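Local coordinates for nuclear import protein MOG1 (Saccharomyces cerevisiae, PDB 1JHS) that interacts with the Ran GTPase homologue Gsp1 and takes part in nuclear protein import and poly(A)+ mRNA export, at residues Tyr9-Val17 against Met175-Leu186; Ile142-Glu152 against Arg164-Met175. The protein carries 1 engineered substitution. All blocks are in the same frame, centred on the assembly; numbering follows the deposited sequence.

Interaction 1: residues Tyr9-Val17 against Met175-Leu186; sequences YGGAITTVV and MVRKFHVVDTSL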
loop_
_atom_site.group_PDB
_atom_site.type_symbol
_atom_site.label_atom_id
_atom_site.label_comp_id
_atom_site.label_asym_id
_atom_site.label_seq_id
_atom_site.Cartn_x
_atom_site.Cartn_y
_atom_site.Cartn_z
ATOM N N TYR A 9 -11.538 -11.053 -3.063
ATOM C CA TYR A 9 -12.732 -10.966 -3.891
ATOM C C TYR A 9 -13.360 -12.336 -4.203
ATOM O O TYR A 9 -13.556 -12.711 -5.375
ATOM C CB TYR A 9 -12.379 -10.232 -5.192
ATOM C CG TYR A 9 -11.716 -8.886 -4.960
ATOM C CD1 TYR A 9 -10.338 -8.717 -5.142
ATOM C CD2 TYR A 9 -12.456 -7.785 -4.510
ATOM C CE1 TYR A 9 -9.717 -7.495 -4.880
ATOM C CE2 TYR A 9 -11.850 -6.562 -4.251
ATOM C CZ TYR A 9 -10.473 -6.414 -4.436
ATOM O OH TYR A 9 -9.877 -5.188 -4.177
ATOM N N GLY A 10 -13.673 -13.082 -3.153
ATOM C CA GLY A 10 -14.288 -14.385 -3.356
ATOM C C GLY A 10 -13.398 -15.450 -3.963
ATOM O O GLY A 10 -13.870 -16.555 -4.256
ATOM N N GLY A 11 -12.118 -15.141 -4.156
ATOM C CA GLY A 11 -11.201 -16.110 -4.732
ATOM C C GLY A 11 -10.813 -15.790 -6.162
ATOM O O GLY A 11 -10.105 -16.562 -6.807
ATOM N N ALA A 12 -11.265 -14.648 -6.664
ATOM C CA ALA A 12 -10.949 -14.249 -8.029
ATOM C C ALA A 12 -9.499 -13.762 -8.155
ATOM O O ALA A 12 -8.929 -13.761 -9.241
ATOM C CB ALA A 12 -11.895 -13.145 -8.469
ATOM N N ILE A 13 -8.913 -13.346 -7.039
ATOM C CA ILE A 13 -7.540 -12.844 -7.062
ATOM C C ILE A 13 -6.775 -13.399 -5.869
ATOM O O ILE A 13 -7.375 -13.662 -4.829
ATOM C CB ILE A 13 -7.553 -11.293 -6.956
ATOM C CG1 ILE A 13 -8.005 -10.682 -8.282
ATOM C CG2 ILE A 13 -6.167 -10.754 -6.578
ATOM C CD1 ILE A 13 -8.285 -9.208 -8.175
ATOM N N THR A 14 -5.466 -13.609 -6.020
ATOM C CA THR A 14 -4.657 -14.049 -4.893
ATOM C C THR A 14 -3.416 -13.155 -4.812
ATOM O O THR A 14 -2.983 -12.566 -5.807
ATOM C CB THR A 14 -4.189 -15.551 -4.998
ATOM O OG1 THR A 14 -3.370 -15.734 -6.162
ATOM C CG2 THR A 14 -5.399 -16.484 -5.076
ATOM N N THR A 15 -2.890 -13.010 -3.600
ATOM C CA THR A 15 -1.659 -12.265 -3.374
ATOM C C THR A 15 -1.214 -12.784 -2.016
ATOM O O THR A 15 -1.667 -13.863 -1.596
ATOM C CB THR A 15 -1.880 -10.717 -3.383
ATOM O OG1 THR A 15 -0.613 -10.057 -3.208
ATOM C CG2 THR A 15 -2.843 -10.287 -2.284
ATOM N N VAL A 16 -0.333 -12.069 -1.328
ATOM C CA VAL A 16 0.095 -12.550 -0.011
ATOM C C VAL A 16 0.004 -11.435 1.005
ATOM O O VAL A 16 0.007 -10.265 0.628
ATOM C CB VAL A 16 1.558 -13.045 -0.041
ATOM C CG1 VAL A 16 1.702 -14.191 -1.030
ATOM C CG2 VAL A 16 2.507 -11.882 -0.442
ATOM N N VAL A 17 -0.131 -11.811 2.285
ATOM C CA VAL A 17 -0.119 -10.854 3.387
ATOM C C VAL A 17 0.674 -11.487 4.547
ATOM O O VAL A 17 0.842 -12.721 4.613
ATOM C CB VAL A 17 -1.551 -10.420 3.886
ATOM C CG1 VAL A 17 -2.384 -9.883 2.709
ATOM C CG2 VAL A 17 -2.244 -11.565 4.597
ATOM N N MET A 175 3.765 -8.506 -2.652
ATOM C CA MET A 175 2.344 -8.540 -2.989
ATOM C C MET A 175 2.160 -8.338 -4.488
ATOM O O MET A 175 1.302 -8.978 -5.124
ATOM C CB MET A 175 1.586 -7.442 -2.236
ATOM C CG MET A 175 1.530 -7.682 -0.716
ATOM S SD MET A 175 0.395 -6.502 0.043
ATOM C CE MET A 175 -1.219 -7.141 -0.529
ATOM N N VAL A 176 2.976 -7.462 -5.062
ATOM C CA VAL A 176 2.885 -7.199 -6.497
ATOM C C VAL A 176 3.364 -8.395 -7.303
ATOM O O VAL A 176 2.716 -8.799 -8.278
ATOM C CB VAL A 176 3.720 -5.958 -6.864
ATOM C CG1 VAL A 176 3.890 -5.837 -8.400
ATOM C CG2 VAL A 176 3.037 -4.717 -6.291
ATOM N N ARG A 177 4.497 -8.965 -6.899
ATOM C CA ARG A 177 5.030 -10.120 -7.620
ATOM C C ARG A 177 4.141 -11.343 -7.506
ATOM O O ARG A 177 4.076 -12.136 -8.443
ATOM C CB ARG A 177 6.441 -10.448 -7.137
ATOM C CG ARG A 177 7.444 -9.451 -7.717
ATOM C CD ARG A 177 8.828 -9.967 -7.611
ATOM N NE ARG A 177 9.725 -9.321 -8.566
ATOM C CZ ARG A 177 9.894 -8.023 -8.652
ATOM N NH1 ARG A 177 9.198 -7.250 -7.838
ATOM N NH2 ARG A 177 10.797 -7.505 -9.491
ATOM N N LYS A 178 3.451 -11.477 -6.376
ATOM C CA LYS A 178 2.555 -12.618 -6.127
ATOM C C LYS A 178 1.109 -12.414 -6.584
ATOM O O LYS A 178 0.288 -13.349 -6.530
ATOM C CB LYS A 178 2.533 -12.939 -4.633
ATOM C CG LYS A 178 3.796 -13.605 -4.117
ATOM C CD LYS A 178 3.772 -15.088 -4.433
ATOM C CE LYS A 178 4.888 -15.802 -3.700
ATOM N NZ LYS A 178 4.667 -17.286 -3.741
ATOM N N PHE A 179 0.803 -11.204 -7.039
ATOM C CA PHE A 179 -0.540 -10.838 -7.471
ATOM C C PHE A 179 -0.992 -11.643 -8.691
ATOM O O PHE A 179 -0.325 -11.643 -9.724
ATOM C CB PHE A 179 -0.578 -9.336 -7.793
ATOM C CG PHE A 179 -1.966 -8.806 -8.062
ATOM C CD1 PHE A 179 -2.776 -8.364 -7.013
ATOM C CD2 PHE A 179 -2.473 -8.798 -9.351
ATOM C CE1 PHE A 179 -4.102 -7.913 -7.261
ATOM C CE2 PHE A 179 -3.797 -8.356 -9.609
ATOM C CZ PHE A 179 -4.598 -7.918 -8.558
ATOM N N HIS A 180 -2.133 -12.319 -8.577
ATOM C CA HIS A 180 -2.619 -13.131 -9.693
ATOM C C HIS A 180 -4.132 -13.109 -9.865
ATOM O O HIS A 180 -4.889 -13.267 -8.892
ATOM C CB HIS A 180 -2.169 -14.596 -9.521
ATOM C CG HIS A 180 -0.697 -14.805 -9.690
ATOM N ND1 HIS A 180 -0.018 -14.440 -10.834
ATOM C CD2 HIS A 180 0.229 -15.359 -8.864
ATOM C CE1 HIS A 180 1.261 -14.759 -10.704
ATOM N NE2 HIS A 180 1.437 -15.317 -9.517
ATOM N N VAL A 181 -4.577 -12.909 -11.104
ATOM C CA VAL A 181 -6.006 -12.925 -11.373
ATOM C C VAL A 181 -6.329 -14.389 -11.664
ATOM O O VAL A 181 -5.803 -14.978 -12.610
ATOM C CB VAL A 181 -6.399 -12.043 -12.590
ATOM C CG1 VAL A 181 -7.909 -12.087 -12.784
ATOM C CG2 VAL A 181 -5.953 -10.587 -12.350
ATOM N N VAL A 182 -7.168 -14.969 -10.816
ATOM C CA VAL A 182 -7.564 -16.370 -10.938
ATOM C C VAL A 182 -8.821 -16.520 -11.783
ATOM O O VAL A 182 -8.905 -17.416 -12.623
ATOM C CB VAL A 182 -7.838 -16.976 -9.534
ATOM C CG1 VAL A 182 -8.449 -18.370 -9.658
ATOM C CG2 VAL A 182 -6.543 -17.038 -8.741
ATOM N N ASP A 183 -9.786 -15.632 -11.556
ATOM C CA ASP A 183 -11.066 -15.659 -12.253
ATOM C C ASP A 183 -11.374 -14.307 -12.892
ATOM O O ASP A 183 -11.758 -13.349 -12.211
ATOM C CB ASP A 183 -12.164 -16.056 -11.247
ATOM C CG ASP A 183 -13.571 -15.982 -11.832
ATOM O OD1 ASP A 183 -13.718 -15.855 -13.069
ATOM O OD2 ASP A 183 -14.542 -16.059 -11.045
ATOM N N THR A 184 -11.219 -14.232 -14.207
ATOM C CA THR A 184 -11.467 -12.986 -14.925
ATOM C C THR A 184 -12.923 -12.509 -14.918
ATOM O O THR A 184 -13.198 -11.348 -15.241
ATOM C CB THR A 184 -11.014 -13.106 -16.380
ATOM O OG1 THR A 184 -11.719 -14.186 -17.005
ATOM C CG2 THR A 184 -9.530 -13.372 -16.443
ATOM N N SER A 185 -13.857 -13.383 -14.544
ATOM C CA SER A 185 -15.265 -12.992 -14.516
ATOM C C SER A 185 -15.495 -11.890 -13.508
ATOM O O SER A 185 -16.544 -11.246 -13.512
ATOM C CB SER A 185 -16.169 -14.195 -14.209
ATOM O OG SER A 185 -15.881 -14.767 -12.945
ATOM N N LEU A 186 -14.515 -11.658 -12.636
ATOM C CA LEU A 186 -14.628 -10.580 -11.662
ATOM C C LEU A 186 -14.761 -9.260 -12.427
ATOM O O LEU A 186 -15.361 -8.306 -11.929
ATOM C CB LEU A 186 -13.374 -10.513 -10.779
ATOM C CG LEU A 186 -13.217 -9.334 -9.806
ATOM C CD1 LEU A 186 -14.214 -9.455 -8.654
ATOM C CD2 LEU A 186 -11.793 -9.316 -9.252
HETATM O O HOH W 1 -0.707 -15.435 -5.485
#
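A12 and L186 press their CB atoms together at 3.8 Å, where the turn that follows strand 4-8 meets the short 3-10 segment close to the C-terminus. The case illustrates how a backbone anchor and an apolar side chain can share one residue. The carbonyl O of A12 accepts two backbone donors, V182 N at 2.7 Å and D183 N at 3.1 Å, and both come from the same face of the carbonyl plane. L186 has its CG anti to the backbone N (chi1 172°), which carries the isopropyl end back toward the turn. There its methyls divide the work: CD1 lies against CB of Y9, while CD2 packs 3.7 Å from CD1 of I13 and also touches A12 CB. Y9 is held from its far end, since its hydroxyl is hydrogen-bonded to the carbonyl of T33.

Toward 180-181, strand 13-17 pairs in antiparallel fashion, while its other edge carries a classic beta bulge, A12 and I13 both facing L8. I13 and V181 form a non-hydrogen-bonded pair, and CG2 of I13 reaches CE1 of F179 at 3.6 Å. T14 and H180 exchange two backbone hydrogen bonds.

M175 forms the other end of the contact. Its carbonyl O, in the last turn of helix 163-178, receives the hydroxyl of T15, with OG1 2.9 Å from O. Its CG lies 3.3 Å from V16 O, and the bend at the CG-SD bond (chi3 72°) brings M175 CE back to 3.5 Å from that oxygen, which is buried without a polar partner.

The chemistry is therefore lopsided: backbone bonds fix the register near A12 and T14, whereas one direct hydroxyl bond, a water bridge between T14 OG1 and K178 O, and apolar contact hold the M175 end.

Interaction 2: residues Ile142-Glu152 against Arg164-Met175; sequences ISINVPLTKEE and RCHAVYQLLQEM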
loop_
_atom_site.group_PDB
_atom_site.type_symbol
_atom_site.label_atom_id
_atom_site.label_comp_id
_atom_site.label_asym_id
_atom_site.label_seq_id
_atom_site.Cartn_x
_atom_site.Cartn_y
_atom_site.Cartn_z
ATOM N N ILE A 142 -2.620 -0.846 -4.483
ATOM C CA ILE A 142 -2.396 -1.492 -3.190
ATOM C C ILE A 142 -1.739 -0.450 -2.295
ATOM O O ILE A 142 -0.707 0.123 -2.684
ATOM C CB ILE A 142 -1.450 -2.716 -3.302
ATOM C CG1 ILE A 142 -2.050 -3.770 -4.251
ATOM C CG2 ILE A 142 -1.280 -3.369 -1.919
ATOM C CD1 ILE A 142 -1.270 -5.123 -4.320
ATOM N N SER A 143 -2.341 -0.165 -1.131
ATOM C CA SER A 143 -1.748 0.812 -0.210
ATOM C C SER A 143 -1.486 0.157 1.140
ATOM O O SER A 143 -2.278 -0.664 1.608
ATOM C CB SER A 143 -2.641 2.066 -0.022
ATOM O OG SER A 143 -4.013 1.778 0.243
ATOM N N ILE A 144 -0.345 0.486 1.737
ATOM C CA ILE A 144 -0.004 -0.059 3.039
ATOM C C ILE A 144 0.353 1.145 3.893
ATOM O O ILE A 144 1.317 1.848 3.608
ATOM C CB ILE A 144 1.199 -1.039 2.975
ATOM C CG1 ILE A 144 0.903 -2.184 1.984
ATOM C CG2 ILE A 144 1.463 -1.611 4.410
ATOM C CD1 ILE A 144 2.047 -3.254 1.830
ATOM N N ASN A 145 -0.434 1.367 4.947
ATOM C CA ASN A 145 -0.225 2.493 5.843
ATOM C C ASN A 145 0.713 2.127 6.990
ATOM O O ASN A 145 0.545 1.081 7.612
ATOM C CB ASN A 145 -1.565 2.950 6.407
ATOM C CG ASN A 145 -2.549 3.225 5.331
ATOM O OD1 ASN A 145 -2.362 4.154 4.523
ATOM N ND2 ASN A 145 -3.613 2.418 5.273
ATOM N N VAL A 146 1.690 3.000 7.250
ATOM C CA VAL A 146 2.661 2.794 8.305
ATOM C C VAL A 146 2.723 4.022 9.228
ATOM O O VAL A 146 3.445 4.986 8.953
ATOM C CB VAL A 146 4.078 2.552 7.704
ATOM C CG1 VAL A 146 5.021 1.990 8.781
ATOM C CG2 VAL A 146 3.976 1.626 6.466
ATOM N N PRO A 147 1.953 4.005 10.333
ATOM C CA PRO A 147 1.964 5.144 11.267
ATOM C C PRO A 147 3.310 5.057 11.983
ATOM O O PRO A 147 3.551 4.101 12.728
ATOM C CB PRO A 147 0.776 4.859 12.208
ATOM C CG PRO A 147 -0.130 3.879 11.362
ATOM C CD PRO A 147 0.912 3.019 10.684
ATOM N N LEU A 148 4.173 6.057 11.771
ATOM C CA LEU A 148 5.518 6.025 12.354
ATOM C C LEU A 148 5.609 6.396 13.827
ATOM O O LEU A 148 4.817 7.186 14.328
ATOM C CB LEU A 148 6.470 6.957 11.596
ATOM C CG LEU A 148 6.619 6.804 10.079
ATOM C CD1 LEU A 148 7.734 7.709 9.566
ATOM C CD2 LEU A 148 6.928 5.336 9.761
ATOM N N THR A 149 6.619 5.840 14.493
ATOM C CA THR A 149 6.845 6.136 15.896
ATOM C C THR A 149 7.571 7.482 15.875
ATOM O O THR A 149 7.978 7.960 14.812
ATOM C CB THR A 149 7.789 5.097 16.552
ATOM O OG1 THR A 149 9.063 5.145 15.898
ATOM C CG2 THR A 149 7.236 3.685 16.436
ATOM N N LYS A 150 7.718 8.105 17.040
ATOM C CA LYS A 150 8.438 9.378 17.119
ATOM C C LYS A 150 9.864 9.178 16.592
ATOM O O LYS A 150 10.408 10.016 15.865
ATOM C CB LYS A 150 8.489 9.846 18.571
ATOM C CG LYS A 150 9.354 11.108 18.825
ATOM C CD LYS A 150 9.413 11.396 20.348
ATOM C CE LYS A 150 9.946 12.795 20.686
ATOM N NZ LYS A 150 9.890 12.985 22.194
ATOM N N GLU A 151 10.464 8.057 16.963
ATOM C CA GLU A 151 11.830 7.746 16.549
ATOM C C GLU A 151 11.949 7.600 15.027
ATOM O O GLU A 151 12.874 8.144 14.408
ATOM C CB GLU A 151 12.288 6.457 17.226
ATOM C CG GLU A 151 13.682 6.021 16.840
ATOM C CD GLU A 151 14.702 6.336 17.920
ATOM O OE1 GLU A 151 14.601 7.432 18.536
ATOM O OE2 GLU A 151 15.606 5.491 18.155
ATOM N N GLU A 152 11.023 6.851 14.427
ATOM C CA GLU A 152 11.036 6.651 12.976
ATOM C C GLU A 152 10.772 7.956 12.222
ATOM O O GLU A 152 11.324 8.174 11.142
ATOM C CB GLU A 152 9.985 5.598 12.575
ATOM C CG GLU A 152 10.271 4.181 13.097
ATOM C CD GLU A 152 9.063 3.237 12.926
ATOM O OE1 GLU A 152 7.912 3.741 12.942
ATOM O OE2 GLU A 152 9.265 2.002 12.802
ATOM N N ARG A 164 11.603 -0.382 9.414
ATOM C CA ARG A 164 10.254 -0.914 9.217
ATOM C C ARG A 164 9.711 -0.501 7.856
ATOM O O ARG A 164 8.956 -1.251 7.240
ATOM C CB ARG A 164 9.304 -0.446 10.330
ATOM C CG ARG A 164 7.919 -1.090 10.230
ATOM C CD ARG A 164 7.146 -0.999 11.541
ATOM N NE ARG A 164 6.927 0.374 12.005
ATOM C CZ ARG A 164 5.725 0.927 12.172
ATOM N NH1 ARG A 164 4.629 0.233 11.894
ATOM N NH2 ARG A 164 5.621 2.148 12.686
ATOM N N CYS A 165 10.072 0.695 7.393
ATOM C CA CYS A 165 9.634 1.136 6.067
ATOM C C CYS A 165 10.268 0.248 5.000
ATOM O O CYS A 165 9.648 -0.074 3.988
ATOM C CB CYS A 165 10.020 2.584 5.845
ATOM S SG CYS A 165 8.996 3.686 6.887
ATOM N N HIS A 166 11.521 -0.141 5.226
ATOM C CA HIS A 166 12.192 -1.038 4.290
ATOM C C HIS A 166 11.439 -2.381 4.269
ATOM O O HIS A 166 11.269 -3.015 3.202
ATOM C CB HIS A 166 13.645 -1.246 4.735
ATOM C CG HIS A 166 14.445 -2.095 3.802
ATOM N ND1 HIS A 166 14.271 -3.460 3.700
ATOM C CD2 HIS A 166 15.381 -1.766 2.876
ATOM C CE1 HIS A 166 15.060 -3.936 2.746
ATOM N NE2 HIS A 166 15.742 -2.928 2.230
ATOM N N ALA A 167 10.959 -2.800 5.438
ATOM C CA ALA A 167 10.240 -4.064 5.542
ATOM C C ALA A 167 8.898 -3.941 4.810
ATOM O O ALA A 167 8.511 -4.837 4.046
ATOM C CB ALA A 167 10.015 -4.412 7.002
ATOM N N VAL A 168 8.201 -2.825 5.032
ATOM C CA VAL A 168 6.923 -2.609 4.362
ATOM C C VAL A 168 7.098 -2.579 2.834
ATOM O O VAL A 168 6.288 -3.121 2.093
ATOM C CB VAL A 168 6.276 -1.296 4.849
ATOM C CG1 VAL A 168 5.100 -0.887 3.927
ATOM C CG2 VAL A 168 5.798 -1.510 6.292
ATOM N N TYR A 169 8.182 -1.976 2.372
ATOM C CA TYR A 169 8.406 -1.911 0.935
ATOM C C TYR A 169 8.668 -3.303 0.382
ATOM O O TYR A 169 8.269 -3.612 -0.739
ATOM C CB TYR A 169 9.574 -0.983 0.603
ATOM C CG TYR A 169 9.633 -0.648 -0.866
ATOM C CD1 TYR A 169 8.596 0.056 -1.484
ATOM C CD2 TYR A 169 10.742 -1.000 -1.637
ATOM C CE1 TYR A 169 8.678 0.417 -2.841
ATOM C CE2 TYR A 169 10.827 -0.656 -2.987
ATOM C CZ TYR A 169 9.796 0.058 -3.574
ATOM O OH TYR A 169 9.907 0.429 -4.895
ATOM N N GLN A 170 9.339 -4.152 1.153
ATOM C CA GLN A 170 9.582 -5.505 0.667
ATOM C C GLN A 170 8.233 -6.231 0.565
ATOM O O GLN A 170 7.950 -6.911 -0.420
ATOM C CB GLN A 170 10.504 -6.277 1.606
ATOM C CG GLN A 170 10.818 -7.659 1.069
ATOM C CD GLN A 170 11.806 -8.410 1.941
ATOM O OE1 GLN A 170 12.580 -7.795 2.699
ATOM N NE2 GLN A 170 11.798 -9.740 1.835
ATOM N N LEU A 171 7.387 -6.062 1.576
ATOM C CA LEU A 171 6.055 -6.687 1.550
ATOM C C LEU A 171 5.289 -6.210 0.326
ATOM O O LEU A 171 4.701 -7.005 -0.402
ATOM C CB LEU A 171 5.270 -6.324 2.819
ATOM C CG LEU A 171 3.764 -6.588 2.809
ATOM C CD1 LEU A 171 3.485 -8.086 2.617
ATOM C CD2 LEU A 171 3.162 -6.104 4.139
ATOM N N LEU A 172 5.308 -4.901 0.099
ATOM C CA LEU A 172 4.591 -4.305 -1.033
ATOM C C LEU A 172 5.036 -4.945 -2.348
ATOM O O LEU A 172 4.206 -5.334 -3.185
ATOM C CB LEU A 172 4.842 -2.800 -1.079
ATOM C CG LEU A 172 4.049 -2.038 -2.163
ATOM C CD1 LEU A 172 2.552 -1.958 -1.776
ATOM C CD2 LEU A 172 4.658 -0.619 -2.313
ATOM N N GLN A 173 6.345 -5.060 -2.539
ATOM C CA GLN A 173 6.854 -5.658 -3.758
ATOM C C GLN A 173 6.477 -7.135 -3.870
ATOM O O GLN A 173 6.167 -7.618 -4.962
ATOM C CB GLN A 173 8.365 -5.419 -3.860
ATOM C CG GLN A 173 8.670 -3.926 -4.131
ATOM C CD GLN A 173 10.037 -3.652 -4.736
ATOM O OE1 GLN A 173 11.064 -4.144 -4.234
ATOM N NE2 GLN A 173 10.066 -2.839 -5.821
ATOM N N GLU A 174 6.486 -7.854 -2.748
ATOM C CA GLU A 174 6.092 -9.277 -2.781
ATOM C C GLU A 174 4.607 -9.417 -3.145
ATOM O O GLU A 174 4.232 -10.347 -3.856
ATOM C CB GLU A 174 6.372 -9.970 -1.443
ATOM C CG GLU A 174 7.875 -10.027 -1.090
ATOM C CD GLU A 174 8.190 -10.990 0.049
ATOM O OE1 GLU A 174 9.344 -10.968 0.538
ATOM O OE2 GLU A 174 7.297 -11.783 0.454
ATOM N N MET A 175 3.765 -8.506 -2.652
ATOM C CA MET A 175 2.344 -8.540 -2.989
ATOM C C MET A 175 2.160 -8.338 -4.488
ATOM O O MET A 175 1.302 -8.978 -5.124
ATOM C CB MET A 175 1.586 -7.442 -2.236
ATOM C CG MET A 175 1.530 -7.682 -0.716
ATOM S SD MET A 175 0.395 -6.502 0.043
ATOM C CE MET A 175 -1.219 -7.141 -0.529
HETATM O O HOH W 2 11.763 1.273 11.918
#
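R164 and E152 join the start of one helix to the first turn of another through a side-on salt bridge, an example of two-point recognition. The CB of R164 already lies 3.5 Å from OE2 of E152. CD passes near the same oxygen, and the chain bends at chi3 (59°), turning the guanidinium toward the strand end. NE gives a hydrogen to E152 OE2 at 3.0 Å, and NH2 gives one to E152 OE1 at 2.8 Å, each oxygen using its syn lone pair; the carboxylate and guanidinium planes lie only 15° apart. CZ sits beneath CG1 of V146, 3.6 Å away, a methyl centred over one face of the group. NH2 has a second acceptor, P147 O at 2.8 Å, which lies near the guanidinium plane although the donor stands above the carbonyl plane. NH1 makes a salt bridge with E55 and a hydrogen bond with N54. A leucine in its place would probably leave the carboxylates of E152 and E55 without their shared cation and P147 O without this donor.

E152 is itself positioned: its OE1 also accepts from T149 N, and T149 OG1 accepts from E152 N, the two halves of a capping box at the helix start. A water links OE2 to the backbone N of R164.

Away from the charges the contact is apolar. V146 CG2 meets V168 CG2 tip to tip at 3.6 Å, I144 and V168 run past each other in opposite senses, CG2 3.7 Å from CG1, and I144 CD1 rests among L171, L172 and M175. Strand residues 142-147 and helix residues 164-175 thus run nearly antiparallel (163°, axes 9.7 Å apart), laying helix 163-178 on strand 138-147, itself flanked by strands 56-63 and 124-133.

Interactions 1 and 2 use successive parts of helix 163-178 and meet at M175, their centres about 21 Å apart. In sequence, both segments of interaction 2 fall between those of interaction 1, apart from the shared M175: strand 138-147 turns through helix 150-157 into the long helix, a local return, whereas interaction 1 brings the N-terminal turn and strand 13-17 to the chain's C-terminal end. Two sheets are thereby tied to one helix. The seven-stranded antiparallel sheet supports it through strand 138-147, and in the small three-stranded sheet strands 13-17 and 180-181 pair beside the helix end, bringing both chain termini there. V16 also packs against E174 between the two regions.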